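PDB 2IQI: hypothetical protein XCC0632 from Xanthomonas campestris pv. campestris, which is of unknown function but probably serves as an auxiliary lipoprotein component of an ABC-type transport system. Local coordinates for residues S99-A104 against L130-D135; E125-L130 against V139-F144. One frame throughout, in Å; residues are numbered along the deposited sequence.

Contact 1 (S99-A104 against L130-D135); sequences SDYKLA and LLHSSD
Y101 and H132 face each other as a non-hydrogen-bonded pair where strand 101-110 runs antiparallel to strand 121-132 in the mixed sheet. The tyrosine can be followed outward. Its CB touches L130 CD1 at 3.8 Å; the tyrosine's own CD1 passes L131 O, which sits at the ring edge near its plane; CE1 comes 3.5 Å from H132 CD2, and CZ is almost as near. Beyond the ring, OH hydrogen-bonds D184 of helix 155-185, so the side chain spans from the strand pair to the helix packed on this face. The two rings meet obliquely, their planes at 59°. With CG of H132 anti to the backbone N (chi1 -171°), the imidazole leans towards the tyrosine, while its ND1 donates a hydrogen bond to D135 OD2, approaching from above the carboxylate plane; R137 forms a salt bridge with the same carboxylate. On the other face, K102 and L131 lie side by side, CD against CD1, and their backbones exchange both hydrogen bonds of the pair: K102 N to L131 O and L131 N to K102 O, each 2.9 Å. S133 closes the end of the pairing before the chain leaves at S134. Its N donates to D100 O at 2.9 Å in a nearly straight bond (168°), and its OG lies between D100 O (3.0 Å) and S99 O (3.3 Å), two weak options for one proton.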
ATOM      1  N   SER A  99      22.040  -3.734   2.566  1.00 50.83           N
ATOM      2  CA  SER A  99      20.744  -4.443   2.421  1.00 51.48           C
ATOM      3  C   SER A  99      20.731  -5.819   1.657  1.00 51.13           C
ATOM      4  O   SER A  99      21.265  -5.937   0.541  1.00 50.66           O
ATOM      5  CB  SER A  99      19.676  -3.512   1.813  1.00 51.51           C
ATOM      6  OG  SER A  99      19.719  -3.541   0.382  1.00 52.62           O
ATOM      7  N   ASP A 100      20.071  -6.824   2.258  1.00 50.70           N
ATOM      8  CA  ASP A 100      19.851  -8.157   1.649  1.00 49.99           C
ATOM      9  C   ASP A 100      18.695  -8.242   0.627  1.00 49.38           C
ATOM     10  O   ASP A 100      18.867  -8.744  -0.476  1.00 49.73           O
ATOM     11  CB  ASP A 100      19.615  -9.188   2.743  1.00 50.47           C
ATOM     12  CG  ASP A 100      20.680  -9.158   3.821  1.00 50.84           C
ATOM     13  OD1 ASP A 100      21.746  -9.758   3.599  1.00 52.03           O
ATOM     14  OD2 ASP A 100      20.445  -8.564   4.896  1.00 51.87           O
ATOM     15  N   TYR A 101      17.511  -7.757   0.990  1.00 49.08           N
ATOM     16  CA  TYR A 101      16.341  -7.779   0.072  1.00 47.98           C
ATOM     17  C   TYR A 101      15.849  -6.392  -0.259  1.00 47.29           C
ATOM     18  O   TYR A 101      16.043  -5.468   0.530  1.00 47.18           O
ATOM     19  CB  TYR A 101      15.188  -8.597   0.658  1.00 47.40           C
ATOM     20  CG  TYR A 101      15.541 -10.050   0.812  1.00 47.40           C
ATOM     21  CD1 TYR A 101      15.385 -10.944  -0.256  1.00 47.72           C
ATOM     22  CD2 TYR A 101      16.071 -10.537   2.017  1.00 47.05           C
ATOM     23  CE1 TYR A 101      15.732 -12.301  -0.126  1.00 47.54           C
ATOM     24  CE2 TYR A 101      16.422 -11.887   2.156  1.00 47.09           C
ATOM     25  CZ  TYR A 101      16.248 -12.752   1.080  1.00 47.06           C
ATOM     26  OH  TYR A 101      16.569 -14.059   1.217  1.00 47.83           O
ATOM     27  N   LYS A 102      15.193  -6.268  -1.414  1.00 46.60           N
ATOM     28  CA  LYS A 102      14.573  -5.017  -1.851  1.00 46.12           C
ATOM     29  C   LYS A 102      13.093  -5.271  -2.145  1.00 44.49           C
ATOM     30  O   LYS A 102      12.762  -6.154  -2.939  1.00 43.52           O
ATOM     31  CB  LYS A 102      15.296  -4.473  -3.092  1.00 46.33           C
ATOM     32  CG  LYS A 102      14.615  -3.274  -3.786  1.00 48.95           C
ATOM     33  CD  LYS A 102      14.927  -3.233  -5.312  1.00 48.30           C
ATOM     34  CE  LYS A 102      15.154  -1.773  -5.796  1.00 52.73           C
ATOM     35  NZ  LYS A 102      15.286  -1.624  -7.293  1.00 52.24           N
ATOM     36  N   LEU A 103      12.212  -4.501  -1.487  1.00 43.37           N
ATOM     37  CA  LEU A 103      10.748  -4.554  -1.731  1.00 41.46           C
ATOM     38  C   LEU A 103      10.332  -3.471  -2.695  1.00 41.24           C
ATOM     39  O   LEU A 103      10.358  -2.273  -2.344  1.00 40.92           O
ATOM     40  CB  LEU A 103       9.965  -4.388  -0.438  1.00 40.75           C
ATOM     41  CG  LEU A 103       8.449  -4.306  -0.536  1.00 39.01           C
ATOM     42  CD1 LEU A 103       7.839  -5.547  -1.119  1.00 37.71           C
ATOM     43  CD2 LEU A 103       7.883  -4.054   0.839  1.00 37.67           C
ATOM     44  N   ALA A 104       9.939  -3.892  -3.899  1.00 40.12           N
ATOM     45  CA  ALA A 104       9.468  -2.957  -4.921  1.00 39.60           C
ATOM     46  C   ALA A 104       7.950  -3.073  -5.221  1.00 39.40           C
ATOM     47  O   ALA A 104       7.452  -4.130  -5.622  1.00 39.90           O
ATOM     48  CB  ALA A 104      10.279  -3.131  -6.193  1.00 39.49           C
ATOM     49  N   LEU A 130       9.705  -8.940  -4.443  1.00 41.49           N
ATOM     50  CA  LEU A 130      10.803  -9.005  -3.522  1.00 42.78           C
ATOM     51  C   LEU A 130      12.017  -9.514  -4.295  1.00 44.40           C
ATOM     52  O   LEU A 130      11.981 -10.576  -4.915  1.00 45.47           O
ATOM     53  CB  LEU A 130      10.459  -9.937  -2.369  1.00 42.52           C
ATOM     54  CG  LEU A 130      11.527  -9.995  -1.283  1.00 42.26           C
ATOM     55  CD1 LEU A 130      11.644  -8.605  -0.593  1.00 42.91           C
ATOM     56  CD2 LEU A 130      11.249 -11.074  -0.284  1.00 39.80           C
ATOM     57  N   LEU A 131      13.081  -8.735  -4.293  1.00 46.25           N
ATOM     58  CA  LEU A 131      14.326  -9.066  -4.995  1.00 47.63           C
ATOM     59  C   LEU A 131      15.430  -9.322  -3.997  1.00 48.86           C
ATOM     60  O   LEU A 131      15.446  -8.744  -2.901  1.00 48.77           O
ATOM     61  CB  LEU A 131      14.747  -7.916  -5.894  1.00 47.41           C
ATOM     62  CG  LEU A 131      13.831  -7.680  -7.091  1.00 49.07           C
ATOM     63  CD1 LEU A 131      14.085  -6.322  -7.740  1.00 48.86           C
ATOM     64  CD2 LEU A 131      14.049  -8.811  -8.133  1.00 51.68           C
ATOM     65  N   HIS A 132      16.345 -10.213  -4.370  1.00 50.99           N
ATOM     66  CA  HIS A 132      17.528 -10.500  -3.579  1.00 53.01           C
ATOM     67  C   HIS A 132      18.592  -9.562  -4.140  1.00 54.52           C
ATOM     68  O   HIS A 132      18.962  -9.687  -5.316  1.00 55.18           O
ATOM     69  CB  HIS A 132      17.901 -11.984  -3.731  1.00 52.99           C
ATOM     70  CG  HIS A 132      18.977 -12.442  -2.789  1.00 53.95           C
ATOM     71  ND1 HIS A 132      20.206 -12.891  -3.222  1.00 55.06           N
ATOM     72  CD2 HIS A 132      19.013 -12.509  -1.440  1.00 54.79           C
ATOM     73  CE1 HIS A 132      20.948 -13.217  -2.183  1.00 54.58           C
ATOM     74  NE2 HIS A 132      20.248 -12.994  -1.090  1.00 55.25           N
ATOM     75  N   SER A 133      19.047  -8.591  -3.342  1.00 56.53           N
ATOM     76  CA  SER A 133      19.839  -7.454  -3.893  1.00 58.87           C
ATOM     77  C   SER A 133      21.075  -7.873  -4.705  1.00 59.87           C
ATOM     78  O   SER A 133      21.382  -7.270  -5.742  1.00 59.82           O
ATOM     79  CB  SER A 133      20.233  -6.453  -2.804  1.00 59.36           C
ATOM     80  OG  SER A 133      19.137  -6.160  -1.943  1.00 61.01           O
ATOM     81  N   SER A 134      21.755  -8.919  -4.224  1.00 61.12           N
ATOM     82  CA  SER A 134      22.903  -9.544  -4.907  1.00 61.59           C
ATOM     83  C   SER A 134      22.699  -9.955  -6.354  1.00 62.00           C
ATOM     84  O   SER A 134      23.378  -9.455  -7.217  1.00 62.64           O
ATOM     85  CB  SER A 134      23.354 -10.780  -4.152  1.00 61.47           C
ATOM     86  OG  SER A 134      24.345 -10.410  -3.257  1.00 61.75           O
ATOM     87  N   ASP A 135      21.822 -10.912  -6.624  1.00 62.30           N
ATOM     88  CA  ASP A 135      21.779 -11.473  -7.972  1.00 62.81           C
ATOM     89  C   ASP A 135      20.858 -10.656  -8.869  1.00 62.75           C
ATOM     90  O   ASP A 135      20.725 -10.962 -10.073  1.00 62.56           O
ATOM     91  CB  ASP A 135      21.291 -12.926  -7.946  1.00 63.43           C
ATOM     92  CG  ASP A 135      21.599 -13.629  -6.639  1.00 66.26           C
ATOM     93  OD1 ASP A 135      22.766 -13.534  -6.177  1.00 69.80           O
ATOM     94  OD2 ASP A 135      20.681 -14.286  -6.074  1.00 69.16           O
TER

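Contact 2 (E125-L130 against V139-F144)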
ATOM      1  N   GLU A 125      -5.084  -1.483  -5.672  1.00 33.24           N
ATOM      2  CA  GLU A 125      -4.498  -2.641  -6.307  1.00 33.83           C
ATOM      3  C   GLU A 125      -3.044  -2.349  -6.614  1.00 33.65           C
ATOM      4  O   GLU A 125      -2.732  -1.299  -7.213  1.00 33.27           O
ATOM      5  CB  GLU A 125      -5.263  -3.026  -7.549  1.00 33.07           C
ATOM      6  CG  GLU A 125      -4.493  -3.981  -8.466  1.00 35.99           C
ATOM      7  CD  GLU A 125      -5.286  -4.361  -9.733  1.00 37.66           C
ATOM      8  OE1 GLU A 125      -6.455  -3.879  -9.885  1.00 42.65           O
ATOM      9  OE2 GLU A 125      -4.753  -5.161 -10.560  1.00 41.23           O
ATOM     10  N   LEU A 126      -2.166  -3.270  -6.192  1.00 33.95           N
ATOM     11  CA  LEU A 126      -0.716  -3.115  -6.352  1.00 34.72           C
ATOM     12  C   LEU A 126       0.053  -4.459  -6.511  1.00 36.48           C
ATOM     13  O   LEU A 126      -0.462  -5.537  -6.130  1.00 37.20           O
ATOM     14  CB  LEU A 126      -0.134  -2.263  -5.235  1.00 33.02           C
ATOM     15  CG  LEU A 126      -0.286  -2.807  -3.806  1.00 33.31           C
ATOM     16  CD1 LEU A 126       0.800  -3.862  -3.495  1.00 28.70           C
ATOM     17  CD2 LEU A 126      -0.386  -1.688  -2.682  1.00 27.17           C
ATOM     18  N   ASN A 127       1.276  -4.393  -7.067  1.00 36.85           N
ATOM     19  CA  ASN A 127       2.114  -5.572  -7.227  1.00 37.31           C
ATOM     20  C   ASN A 127       3.463  -5.382  -6.541  1.00 38.30           C
ATOM     21  O   ASN A 127       4.170  -4.400  -6.795  1.00 39.25           O
ATOM     22  CB  ASN A 127       2.316  -5.842  -8.709  1.00 37.21           C
ATOM     23  CG  ASN A 127       3.197  -7.039  -8.977  1.00 38.65           C
ATOM     24  OD1 ASN A 127       4.414  -6.889  -9.187  1.00 43.89           O
ATOM     25  ND2 ASN A 127       2.597  -8.240  -8.991  1.00 36.90           N
ATOM     26  N   ALA A 128       3.819  -6.310  -5.663  1.00 38.63           N
ATOM     27  CA  ALA A 128       5.110  -6.271  -4.986  1.00 39.04           C
ATOM     28  C   ALA A 128       6.037  -7.312  -5.551  1.00 39.46           C
ATOM     29  O   ALA A 128       5.654  -8.455  -5.762  1.00 39.46           O
ATOM     30  CB  ALA A 128       4.941  -6.526  -3.490  1.00 39.73           C
ATOM     31  N   LYS A 129       7.266  -6.913  -5.796  1.00 39.90           N
ATOM     32  CA  LYS A 129       8.300  -7.868  -6.066  1.00 40.53           C
ATOM     33  C   LYS A 129       9.224  -7.789  -4.885  1.00 41.26           C
ATOM     34  O   LYS A 129       9.495  -6.678  -4.375  1.00 42.24           O
ATOM     35  CB  LYS A 129       9.065  -7.442  -7.299  1.00 40.58           C
ATOM     36  CG  LYS A 129       8.280  -7.507  -8.563  1.00 41.10           C
ATOM     37  CD  LYS A 129       9.163  -7.161  -9.705  1.00 42.95           C
ATOM     38  CE  LYS A 129       8.529  -7.731 -10.934  1.00 48.14           C
ATOM     39  NZ  LYS A 129       7.185  -7.182 -11.275  1.00 46.07           N
ATOM     40  N   LEU A 130       9.705  -8.940  -4.443  1.00 41.49           N
ATOM     41  CA  LEU A 130      10.803  -9.005  -3.522  1.00 42.78           C
ATOM     42  C   LEU A 130      12.017  -9.514  -4.295  1.00 44.40           C
ATOM     43  O   LEU A 130      11.981 -10.576  -4.915  1.00 45.47           O
ATOM     44  CB  LEU A 130      10.459  -9.937  -2.369  1.00 42.52           C
ATOM     45  CG  LEU A 130      11.527  -9.995  -1.283  1.00 42.26           C
ATOM     46  CD1 LEU A 130      11.644  -8.605  -0.593  1.00 42.91           C
ATOM     47  CD2 LEU A 130      11.249 -11.074  -0.284  1.00 39.80           C
ATOM     48  N   VAL A 139      12.746 -13.053  -6.083  1.00 50.04           N
ATOM     49  CA  VAL A 139      12.380 -14.071  -5.123  1.00 48.58           C
ATOM     50  C   VAL A 139      10.937 -14.496  -5.357  1.00 48.51           C
ATOM     51  O   VAL A 139      10.655 -15.661  -5.456  1.00 49.41           O
ATOM     52  CB  VAL A 139      12.579 -13.588  -3.705  1.00 48.31           C
ATOM     53  CG1 VAL A 139      11.913 -14.540  -2.737  1.00 48.03           C
ATOM     54  CG2 VAL A 139      14.051 -13.471  -3.397  1.00 46.96           C
ATOM     55  N   ALA A 140      10.033 -13.533  -5.465  1.00 48.28           N
ATOM     56  CA  ALA A 140       8.612 -13.767  -5.722  1.00 47.06           C
ATOM     57  C   ALA A 140       7.926 -12.436  -5.999  1.00 46.69           C
ATOM     58  O   ALA A 140       8.511 -11.348  -5.859  1.00 46.79           O
ATOM     59  CB  ALA A 140       7.947 -14.436  -4.559  1.00 47.53           C
ATOM     60  N   SER A 141       6.671 -12.544  -6.402  1.00 45.62           N
ATOM     61  CA  SER A 141       5.908 -11.432  -6.888  1.00 44.14           C
ATOM     62  C   SER A 141       4.504 -11.788  -6.510  1.00 42.85           C
ATOM     63  O   SER A 141       4.176 -12.971  -6.469  1.00 43.38           O
ATOM     64  CB  SER A 141       6.037 -11.339  -8.398  1.00 44.34           C
ATOM     65  OG  SER A 141       5.735 -10.014  -8.836  1.00 47.06           O
ATOM     66  N   ARG A 142       3.684 -10.782  -6.208  1.00 41.22           N
ATOM     67  CA  ARG A 142       2.302 -10.993  -5.826  1.00 39.91           C
ATOM     68  C   ARG A 142       1.470  -9.744  -5.996  1.00 38.94           C
ATOM     69  O   ARG A 142       1.855  -8.659  -5.581  1.00 39.17           O
ATOM     70  CB  ARG A 142       2.186 -11.467  -4.381  1.00 39.91           C
ATOM     71  CG  ARG A 142       0.755 -11.694  -4.022  1.00 42.83           C
ATOM     72  CD  ARG A 142       0.522 -12.250  -2.672  1.00 46.75           C
ATOM     73  NE  ARG A 142       0.901 -13.648  -2.601  1.00 51.77           N
ATOM     74  CZ  ARG A 142       0.720 -14.403  -1.523  1.00 56.58           C
ATOM     75  NH1 ARG A 142       0.135 -13.892  -0.429  1.00 58.47           N
ATOM     76  NH2 ARG A 142       1.110 -15.671  -1.539  1.00 58.51           N
ATOM     77  N   THR A 143       0.292  -9.924  -6.583  1.00 38.15           N
ATOM     78  CA  THR A 143      -0.699  -8.868  -6.713  1.00 36.80           C
ATOM     79  C   THR A 143      -1.601  -8.876  -5.494  1.00 36.45           C
ATOM     80  O   THR A 143      -2.046  -9.925  -5.075  1.00 36.54           O
ATOM     81  CB  THR A 143      -1.472  -9.061  -7.998  1.00 36.26           C
ATOM     82  OG1 THR A 143      -0.566  -8.827  -9.076  1.00 36.28           O
ATOM     83  CG2 THR A 143      -2.630  -8.087  -8.122  1.00 35.76           C
ATOM     84  N   PHE A 144      -1.800  -7.707  -4.898  1.00 36.21           N
ATOM     85  CA  PHE A 144      -2.685  -7.520  -3.746  1.00 36.26           C
ATOM     86  C   PHE A 144      -3.777  -6.571  -4.181  1.00 36.69           C
ATOM     87  O   PHE A 144      -3.446  -5.514  -4.690  1.00 37.40           O
ATOM     88  CB  PHE A 144      -1.922  -6.882  -2.571  1.00 35.47           C
ATOM     89  CG  PHE A 144      -0.867  -7.770  -1.967  1.00 34.57           C
ATOM     90  CD1 PHE A 144      -1.171  -8.610  -0.908  1.00 31.75           C
ATOM     91  CD2 PHE A 144       0.442  -7.765  -2.471  1.00 33.55           C
ATOM     92  CE1 PHE A 144      -0.185  -9.421  -0.358  1.00 33.65           C
ATOM     93  CE2 PHE A 144       1.426  -8.561  -1.925  1.00 33.63           C
ATOM     94  CZ  PHE A 144       1.114  -9.399  -0.850  1.00 33.81           C
TER
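F144 lies obliquely against L126, its CD2 4.1 Å from L126 CD1, and turns its ring edge to A128 CB. CG of L126 stands between its own backbone N and carbonyl carbon (chi1 62°), which brings the CD1 branch over to the phenylalanine. R142, two residues back on the same strand, lays its CG over one face of the ring, offset toward the rim, and W176 of helix 155-185 meets F144 edge-to-face. L126, A128 and F144 are all buried on this side of the sheet, A128 and F144 against helix 155-185.

The backbones form the antiparallel beta hairpin of strands 121-132 and 137-149. L126 with F144 and A128 with R142 are hydrogen-bonded pairs, F144 N reaching L126 O at 2.8 Å. Near the turn the register slips by a classic beta bulge: V139 and A140 both face L130, A140 O accepting from L130 N at 3.0 Å and V139 N donating to L130 O at 2.8 Å.

The opposite face is polar. N127 and T143 cross at about a right angle, and N127 ND2 donates to T143 OG1 at 3.2 Å, the hydroxyl lying in the amide plane. CG of N127 is anti to the backbone N (chi1 179°), carrying the amide across to the partner strand. K129 folds back along its own strand, bent at its last torsion, and NZ gives N127 OD1 a weak bond; on the way its CG passes S141 OG at 3.6 Å. The S141 hydroxyl makes a weak bond to A128 O, the carbonyl already gripped by R142 N.

How the contacts relate
Following the chain from its N terminus, the first segment met is 99-104, leading into strand 101-110, which opens contact 1. The chain then passes through strand 112-113 and returns along strand 121-132, whose residues 125-130 enter contact 2 before 130-135 close the longer loop of contact 1. Contact 2 closes later, after the turn of the hairpin, so the two connections cross and share L130. Strand 121-132 is the middle member, with 101-110 on one flank and 137-149 on the other. The contacts, centred 13 Å apart, also touch directly: A104 O probably accepts a hydrogen bond from K129 N, L103 packs on A128, and Y101 CE1 packs on V139 CG2 across the intervening strand, on the face covered by helix 155-185.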